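Local coordinates for protein DNA alpha-glucosyltransferase (Enterobacteria phage T4, PDB 1XV5) that is a phage glucosyltransferase of the GT-B class, built from two Rossmann-like domains, with uridine-5'-diphosphate bound in the model, at residues A[367-370]-A[371-375]; A[92-95]-A[96-99]; A[145-149]-A[150-154]. One frame throughout, in Å; residues are numbered along the deposited sequence.

Contact 1 (A[367-370]-A[371-375]); sequences DRAL and YDRER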
loop_
_atom_site.group_PDB
_atom_site.type_symbol
_atom_site.label_atom_id
_atom_site.label_comp_id
_atom_site.label_asym_id
_atom_site.label_seq_id
_atom_site.Cartn_x
_atom_site.Cartn_y
_atom_site.Cartn_z
ATOM N N ASP A 367 -15.654 23.648 -13.457
ATOM C CA ASP A 367 -16.400 24.283 -12.377
ATOM C C ASP A 367 -15.679 24.088 -11.048
ATOM O O ASP A 367 -15.812 23.048 -10.411
ATOM C CB ASP A 367 -17.805 23.672 -12.327
ATOM C CG ASP A 367 -18.696 24.309 -11.278
ATOM O OD1 ASP A 367 -19.913 24.018 -11.297
ATOM O OD2 ASP A 367 -18.195 25.084 -10.436
ATOM N N ARG A 368 -14.912 25.097 -10.640
ATOM C CA ARG A 368 -14.154 25.033 -9.394
ATOM C C ARG A 368 -15.010 24.727 -8.166
ATOM O O ARG A 368 -14.563 24.027 -7.258
ATOM C CB ARG A 368 -13.397 26.350 -9.172
ATOM C CG ARG A 368 -12.452 26.730 -10.308
ATOM C CD ARG A 368 -11.077 26.073 -10.191
ATOM N NE ARG A 368 -10.275 26.308 -11.393
ATOM C CZ ARG A 368 -8.971 26.060 -11.501
ATOM N NH1 ARG A 368 -8.288 25.568 -10.474
ATOM N NH2 ARG A 368 -8.349 26.296 -12.649
ATOM N N ALA A 369 -16.233 25.248 -8.129
ATOM C CA ALA A 369 -17.115 25.009 -6.987
ATOM C C ALA A 369 -17.509 23.538 -6.908
ATOM O O ALA A 369 -17.508 22.943 -5.829
ATOM C CB ALA A 369 -18.362 25.884 -7.083
ATOM N N LEU A 370 -17.852 22.960 -8.056
ATOM C CA LEU A 370 -18.227 21.556 -8.134
ATOM C C LEU A 370 -17.011 20.719 -7.743
ATOM O O LEU A 370 -17.109 19.783 -6.946
ATOM C CB LEU A 370 -18.659 21.206 -9.562
ATOM C CG LEU A 370 -18.969 19.741 -9.880
ATOM C CD1 LEU A 370 -20.085 19.233 -8.977
ATOM C CD2 LEU A 370 -19.361 19.614 -11.350
ATOM N N TYR A 371 -15.864 21.074 -8.316
ATOM C CA TYR A 371 -14.608 20.381 -8.043
ATOM C C TYR A 371 -14.400 20.300 -6.535
ATOM O O TYR A 371 -14.123 19.228 -5.986
ATOM C CB TYR A 371 -13.440 21.150 -8.675
ATOM C CG TYR A 371 -12.090 20.471 -8.536
ATOM C CD1 TYR A 371 -11.584 19.660 -9.553
ATOM C CD2 TYR A 371 -11.331 20.618 -7.376
ATOM C CE1 TYR A 371 -10.353 19.007 -9.417
ATOM C CE2 TYR A 371 -10.104 19.972 -7.226
ATOM C CZ TYR A 371 -9.620 19.168 -8.249
ATOM O OH TYR A 371 -8.409 18.530 -8.102
ATOM N N ASP A 372 -14.538 21.443 -5.868
ATOM C CA ASP A 372 -14.356 21.514 -4.421
ATOM C C ASP A 372 -15.345 20.627 -3.676
ATOM O O ASP A 372 -14.964 19.896 -2.759
ATOM C CB ASP A 372 -14.484 22.965 -3.946
ATOM C CG ASP A 372 -13.200 23.490 -3.325
ATOM O OD1 ASP A 372 -13.076 24.722 -3.178
ATOM O OD2 ASP A 372 -12.320 22.674 -2.973
ATOM N N ARG A 373 -16.617 20.687 -4.061
ATOM C CA ARG A 373 -17.619 19.861 -3.400
ATOM C C ARG A 373 -17.277 18.387 -3.557
ATOM O O ARG A 373 -17.357 17.620 -2.602
ATOM C CB ARG A 373 -19.019 20.109 -3.977
ATOM C CG ARG A 373 -19.609 21.469 -3.637
ATOM C CD ARG A 373 -21.117 21.491 -3.885
ATOM N NE ARG A 373 -21.458 21.358 -5.301
ATOM C CZ ARG A 373 -21.384 22.347 -6.187
ATOM N NH1 ARG A 373 -20.980 23.553 -5.809
ATOM N NH2 ARG A 373 -21.717 22.132 -7.453
ATOM N N GLU A 374 -16.885 17.996 -4.765
ATOM C CA GLU A 374 -16.567 16.599 -5.023
ATOM C C GLU A 374 -15.378 16.081 -4.226
ATOM O O GLU A 374 -15.442 14.984 -3.671
ATOM C CB GLU A 374 -16.342 16.374 -6.519
ATOM C CG GLU A 374 -17.606 16.594 -7.346
ATOM C CD GLU A 374 -18.764 15.719 -6.889
ATOM O OE1 GLU A 374 -18.633 14.476 -6.932
ATOM O OE2 GLU A 374 -19.811 16.273 -6.486
ATOM N N ARG A 375 -14.298 16.851 -4.147
ATOM C CA ARG A 375 -13.157 16.359 -3.387
ATOM C C ARG A 375 -13.426 16.384 -1.883
ATOM O O ARG A 375 -12.867 15.579 -1.146
ATOM C CB ARG A 375 -11.876 17.130 -3.728
ATOM C CG ARG A 375 -11.899 18.610 -3.447
ATOM C CD ARG A 375 -10.488 19.185 -3.572
ATOM N NE ARG A 375 -10.453 20.612 -3.276
ATOM C CZ ARG A 375 -9.342 21.294 -3.018
ATOM N NH1 ARG A 375 -8.165 20.679 -3.022
ATOM N NH2 ARG A 375 -9.413 22.589 -2.743
HETATM O O HOH W 1 -21.597 24.115 -9.370
#
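Asp-367 and Tyr-371 meet through the first of four successive backbone bonds, each running from an N-H to the carbonyl four residues earlier, which set the opening turns of helix 368-386; the first, from Tyr-371 N to Asp-367 O, spans 2.9 Å and is nearly straight at 169°. Asp-367 is the N-cap: its OD2 turns back to accept weak bonds from Ala-369 N (3.0 Å) and Leu-370 N (3.2 Å). The other oxygen, OD1, takes a bond from a water that lies 2.8 Å from Arg-373 NH2, at the edge of the guanidinium and in its plane. The carboxylate and the arginine are therefore joined through this one water, the arginine folding back toward the N-terminal end of the helix to reach it. A bend at chi3 (-66°) folds the Arg-373 chain back along the helix and lays one guanidinium face over Leu-370 CA, which stands 3.6 Å above that plane. Leu-370 crosses Arg-373 at about a right angle, its CD1 3.7 Å from NH2, and runs alongside Glu-374, whose OE2 makes a salt bridge with Lys-377. Arg-375 comes side-on to Asp-372, three residues before it, NE at 2.8 Å and NH2 at 2.9 Å, both gripping the single oxygen OD2. This fork lies in the guanidinium plane and should fix how the arginine is rotated, while its NH1 goes on to Gly-317 O. The start of the helix is moored over the C-terminal Rossmann-like domain: the hydroxyl of Tyr-371 bonds to Gly-289 O in strand 288-293, and Arg-368 reaches Ile-195 O in a loop. Tyr-371, Glu-374 and Arg-375 all pack on Ile-319 of strand 319-323, and Leu-370 and Glu-374 touch helix 354-365.

Contact 2 (A[92-95]-A[96-99]); sequences ATIN and NYKK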
loop_
_atom_site.group_PDB
_atom_site.type_symbol
_atom_site.label_atom_id
_atom_site.label_comp_id
_atom_site.label_asym_id
_atom_site.label_seq_id
_atom_site.Cartn_x
_atom_site.Cartn_y
_atom_site.Cartn_z
ATOM N N ALA A 92 22.585 -17.565 6.497
ATOM C CA ALA A 92 22.717 -16.978 7.826
ATOM C C ALA A 92 21.540 -16.064 8.158
ATOM O O ALA A 92 21.058 -16.040 9.291
ATOM C CB ALA A 92 24.024 -16.205 7.926
ATOM N N THR A 93 21.081 -15.313 7.166
ATOM C CA THR A 93 19.967 -14.397 7.367
ATOM C C THR A 93 18.688 -15.126 7.764
ATOM O O THR A 93 18.093 -14.828 8.799
ATOM C CB THR A 93 19.703 -13.574 6.095
ATOM O OG1 THR A 93 20.829 -12.726 5.840
ATOM C CG2 THR A 93 18.448 -12.718 6.257
ATOM N N ILE A 94 18.272 -16.086 6.944
ATOM C CA ILE A 94 17.057 -16.842 7.218
ATOM C C ILE A 94 17.205 -17.755 8.435
ATOM O O ILE A 94 16.264 -17.923 9.209
ATOM C CB ILE A 94 16.638 -17.682 5.988
ATOM C CG1 ILE A 94 15.368 -18.476 6.301
ATOM C CG2 ILE A 94 17.769 -18.612 5.578
ATOM C CD1 ILE A 94 14.181 -17.611 6.691
ATOM N N ASN A 95 18.385 -18.343 8.608
ATOM C CA ASN A 95 18.620 -19.220 9.750
ATOM C C ASN A 95 18.493 -18.442 11.057
ATOM O O ASN A 95 17.846 -18.897 12.002
ATOM C CB ASN A 95 20.008 -19.859 9.652
ATOM C CG ASN A 95 20.104 -20.879 8.531
ATOM O OD1 ASN A 95 21.193 -21.354 8.198
ATOM N ND2 ASN A 95 18.963 -21.230 7.947
ATOM N N ASN A 96 19.108 -17.265 11.114
ATOM C CA ASN A 96 19.031 -16.456 12.321
ATOM C C ASN A 96 17.623 -15.914 12.527
ATOM O O ASN A 96 17.218 -15.651 13.658
ATOM C CB ASN A 96 20.041 -15.305 12.277
ATOM C CG ASN A 96 21.468 -15.780 12.488
ATOM O OD1 ASN A 96 21.696 -16.842 13.065
ATOM N ND2 ASN A 96 22.434 -14.989 12.039
ATOM N N TYR A 97 16.874 -15.744 11.440
ATOM C CA TYR A 97 15.509 -15.257 11.568
ATOM C C TYR A 97 14.670 -16.352 12.214
ATOM O O TYR A 97 13.864 -16.089 13.104
ATOM C CB TYR A 97 14.918 -14.883 10.205
ATOM C CG TYR A 97 13.442 -14.562 10.282
ATOM C CD1 TYR A 97 12.488 -15.456 9.800
ATOM C CD2 TYR A 97 12.996 -13.394 10.900
ATOM C CE1 TYR A 97 11.124 -15.197 9.935
ATOM C CE2 TYR A 97 11.632 -13.128 11.044
ATOM C CZ TYR A 97 10.705 -14.035 10.560
ATOM O OH TYR A 97 9.358 -13.796 10.722
ATOM N N LYS A 98 14.872 -17.587 11.767
ATOM C CA LYS A 98 14.136 -18.713 12.325
ATOM C C LYS A 98 14.513 -18.904 13.791
ATOM O O LYS A 98 13.666 -19.261 14.609
ATOM C CB LYS A 98 14.428 -19.993 11.540
ATOM C CG LYS A 98 13.892 -19.981 10.118
ATOM C CD LYS A 98 14.066 -21.335 9.448
ATOM C CE LYS A 98 13.481 -21.334 8.044
ATOM N NZ LYS A 98 13.576 -22.671 7.391
ATOM N N LYS A 99 15.781 -18.662 14.120
ATOM C CA LYS A 99 16.238 -18.804 15.498
ATOM C C LYS A 99 15.559 -17.742 16.352
ATOM O O LYS A 99 15.189 -17.993 17.503
ATOM C CB LYS A 99 17.759 -18.641 15.598
ATOM C CG LYS A 99 18.300 -19.028 16.968
ATOM C CD LYS A 99 19.719 -18.542 17.215
ATOM C CE LYS A 99 20.719 -19.108 16.237
ATOM N NZ LYS A 99 22.080 -18.576 16.544
#
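Ile-94 touches both Tyr-97 and Lys-98 on helix 91-103, the crossover helix of a beta-alpha-beta unit between strands 78-83 and 109-114 in the N-terminal Rossmann-like domain. Chi1 (180°) sets its CG1 opposite the backbone N, and chi2 (59°) then turns CD1 toward both neighbours. There CD1 meets Tyr-97 CD1 at 4.1 Å, coming obliquely to the ring. The extended chain of Lys-98 passes the same isoleucine at a slant, with CE 3.8 Å from Ile-94 CG1, so that its methylenes supply apolar surface while the ammonium goes on to a long, weak ion pair with Glu-130. Beneath these side chains the backbone holds regular helical spacing: Lys-98 N bonds to Ile-94 O at 2.9 Å and Tyr-97 N to Thr-93 O at 3.0 Å.

Further out, partners elsewhere in the domain position the polar ends. Tyr-97 sends its hydroxyl to Thr-131 OG1 in helix 128-134 and rests its side chain on Ala-9 and Val-84, while Thr-93 OG1 bonds to Asp-42 OD1. On another side of the helix, Lys-99 makes a cation-pi contact with Tyr-66. Asn-96 folds back over the preceding turn, its CG 3.2 Å from Ala-92 O; its amide nitrogen, however, is used by Leu-62 O, and Ala-92 O instead accepts the backbone N-H of Asn-96 at 2.9 Å.

Contact 3 (A[145-149]-A[150-154]); sequences GDFNK and VLMKE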
loop_
_atom_site.group_PDB
_atom_site.type_symbol
_atom_site.label_atom_id
_atom_site.label_comp_id
_atom_site.label_asym_id
_atom_site.label_seq_id
_atom_site.Cartn_x
_atom_site.Cartn_y
_atom_site.Cartn_z
ATOM N N GLY A 145 -8.368 -14.556 -0.100
ATOM C CA GLY A 145 -7.082 -14.385 -0.753
ATOM C C GLY A 145 -6.261 -15.663 -0.792
ATOM O O GLY A 145 -6.624 -16.667 -0.179
ATOM N N ASP A 146 -5.146 -15.623 -1.513
ATOM C CA ASP A 146 -4.272 -16.781 -1.631
ATOM C C ASP A 146 -3.669 -17.179 -0.289
ATOM O O ASP A 146 -3.491 -18.365 -0.012
ATOM C CB ASP A 146 -3.163 -16.495 -2.650
ATOM C CG ASP A 146 -3.684 -16.450 -4.080
ATOM O OD1 ASP A 146 -2.946 -15.986 -4.972
ATOM O OD2 ASP A 146 -4.829 -16.892 -4.312
ATOM N N PHE A 147 -3.353 -16.198 0.550
ATOM C CA PHE A 147 -2.779 -16.495 1.859
ATOM C C PHE A 147 -3.722 -17.379 2.667
ATOM O O PHE A 147 -3.306 -18.389 3.235
ATOM C CB PHE A 147 -2.508 -15.202 2.635
ATOM C CG PHE A 147 -1.998 -15.429 4.035
ATOM C CD1 PHE A 147 -0.692 -15.856 4.258
ATOM C CD2 PHE A 147 -2.833 -15.236 5.128
ATOM C CE1 PHE A 147 -0.224 -16.088 5.551
ATOM C CE2 PHE A 147 -2.377 -15.466 6.428
ATOM C CZ PHE A 147 -1.070 -15.893 6.640
ATOM N N ASN A 148 -4.996 -16.992 2.709
ATOM C CA ASN A 148 -6.015 -17.735 3.453
ATOM C C ASN A 148 -6.409 -19.067 2.818
ATOM O O ASN A 148 -6.461 -20.098 3.493
ATOM C CB ASN A 148 -7.291 -16.890 3.605
ATOM C CG ASN A 148 -7.171 -15.816 4.669
ATOM O OD1 ASN A 148 -6.244 -15.009 4.654
ATOM N ND2 ASN A 148 -8.128 -15.794 5.598
ATOM N N LYS A 149 -6.687 -19.038 1.519
ATOM C CA LYS A 149 -7.143 -20.226 0.805
ATOM C C LYS A 149 -6.093 -21.187 0.267
ATOM O O LYS A 149 -6.396 -22.353 0.016
ATOM C CB LYS A 149 -8.069 -19.802 -0.337
ATOM C CG LYS A 149 -9.299 -19.025 0.123
ATOM C CD LYS A 149 -10.139 -19.842 1.098
ATOM C CE LYS A 149 -11.390 -19.093 1.519
ATOM N NZ LYS A 149 -12.251 -19.912 2.415
ATOM N N VAL A 150 -4.865 -20.722 0.085
ATOM C CA VAL A 150 -3.834 -21.603 -0.440
ATOM C C VAL A 150 -2.760 -21.963 0.581
ATOM O O VAL A 150 -2.614 -23.130 0.944
ATOM C CB VAL A 150 -3.164 -20.989 -1.693
ATOM C CG1 VAL A 150 -2.126 -21.947 -2.254
ATOM C CG2 VAL A 150 -4.221 -20.693 -2.750
ATOM N N LEU A 151 -2.015 -20.968 1.050
ATOM C CA LEU A 151 -0.947 -21.223 2.011
ATOM C C LEU A 151 -1.417 -21.773 3.354
ATOM O O LEU A 151 -0.864 -22.754 3.849
ATOM C CB LEU A 151 -0.114 -19.955 2.233
ATOM C CG LEU A 151 0.837 -19.565 1.095
ATOM C CD1 LEU A 151 0.040 -19.194 -0.145
ATOM C CD2 LEU A 151 1.705 -18.394 1.531
ATOM N N MET A 152 -2.432 -21.149 3.943
ATOM C CA MET A 152 -2.944 -21.603 5.231
ATOM C C MET A 152 -3.423 -23.050 5.193
ATOM O O MET A 152 -3.165 -23.821 6.118
ATOM C CB MET A 152 -4.087 -20.699 5.701
ATOM C CG MET A 152 -3.634 -19.361 6.268
ATOM S SD MET A 152 -2.545 -19.545 7.700
ATOM C CE MET A 152 -3.700 -20.153 8.930
ATOM N N LYS A 153 -4.122 -23.417 4.126
ATOM C CA LYS A 153 -4.622 -24.778 4.001
ATOM C C LYS A 153 -3.486 -25.734 3.676
ATOM O O LYS A 153 -3.605 -26.943 3.871
ATOM C CB LYS A 153 -5.709 -24.847 2.926
ATOM C CG LYS A 153 -6.952 -24.047 3.295
ATOM C CD LYS A 153 -8.117 -24.315 2.359
ATOM C CE LYS A 153 -9.362 -23.579 2.835
ATOM N NZ LYS A 153 -10.558 -23.880 2.001
ATOM N N GLU A 154 -2.377 -25.181 3.195
ATOM C CA GLU A 154 -1.212 -25.985 2.855
ATOM C C GLU A 154 -0.401 -26.280 4.113
ATOM O O GLU A 154 0.179 -27.358 4.249
ATOM C CB GLU A 154 -0.342 -25.251 1.837
ATOM C CG GLU A 154 0.868 -26.039 1.371
ATOM C CD GLU A 154 1.648 -25.319 0.288
ATOM O OE1 GLU A 154 1.041 -24.971 -0.746
ATOM O OE2 GLU A 154 2.865 -25.104 0.471
#
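Asp-146 O is gripped by two backbone amides, Val-150 N at 2.7 Å and Leu-151 N at 3.2 Å. The second donor lies in the carbonyl plane and the first is tilted 31° from it, so one oxygen serves both a regular helical bond and a wider one. The wider spacing repeats where Met-152 N reaches Phe-147 O at 3.0 Å: this is a pi-type turn near the start of helix 146-155. It brings Met-152 to Phe-147, five residues away. A bend at chi2 (-60°) brings the sulfur beside the ring; CG lies over one face, offset toward the rim, and SD stands 4.7 Å from the ring centroid in an oblique Met-aromatic contact. Leu-151 CD2 also approaches the ring, 4.4 Å from Phe-147 CD1. Helices 119-122 and 128-134 pack against this apolar side through Leu-122, Leu-128 and Val-132.

The chains of Lys-149 and Lys-153 run side by side in the same direction, bringing their NZ atoms within 4.3 Å. Asp-146, beside Val-150, sends OD2 into a salt bridge with Lys-300 and OD1 to Tyr-301 OH and Val-119 N. The two neighbouring ammoniums probably repel, with a long, weak ion pair from Lys-153 to Glu-158 as partial compensation, whereas the buried Asp-146 carboxylate has a countercharge and two further donors that would favour its ionised form.

In the fold
From the N terminus the chain meets contact 2 first, then contact 3, and contact 1 far later. They follow in series, neither nested nor crossing; each stays within one helix and closes just a turn or two. Contacts 2 and 3 belong to two crossovers of the same parallel sheet, with the step from strand 109-114 to strand 137-140 between them: helix 91-103 links strands 78-83 and 109-114, and helix 146-155 links 137-140 and 172-174. Their centres are about 24 Å apart, with helix 128-134 touched by both. Contact 1 begins the long helix 368-386 on the second sheet domain, its centre about 54 Å from that of contact 2 and on the opposite side of the chain's centre.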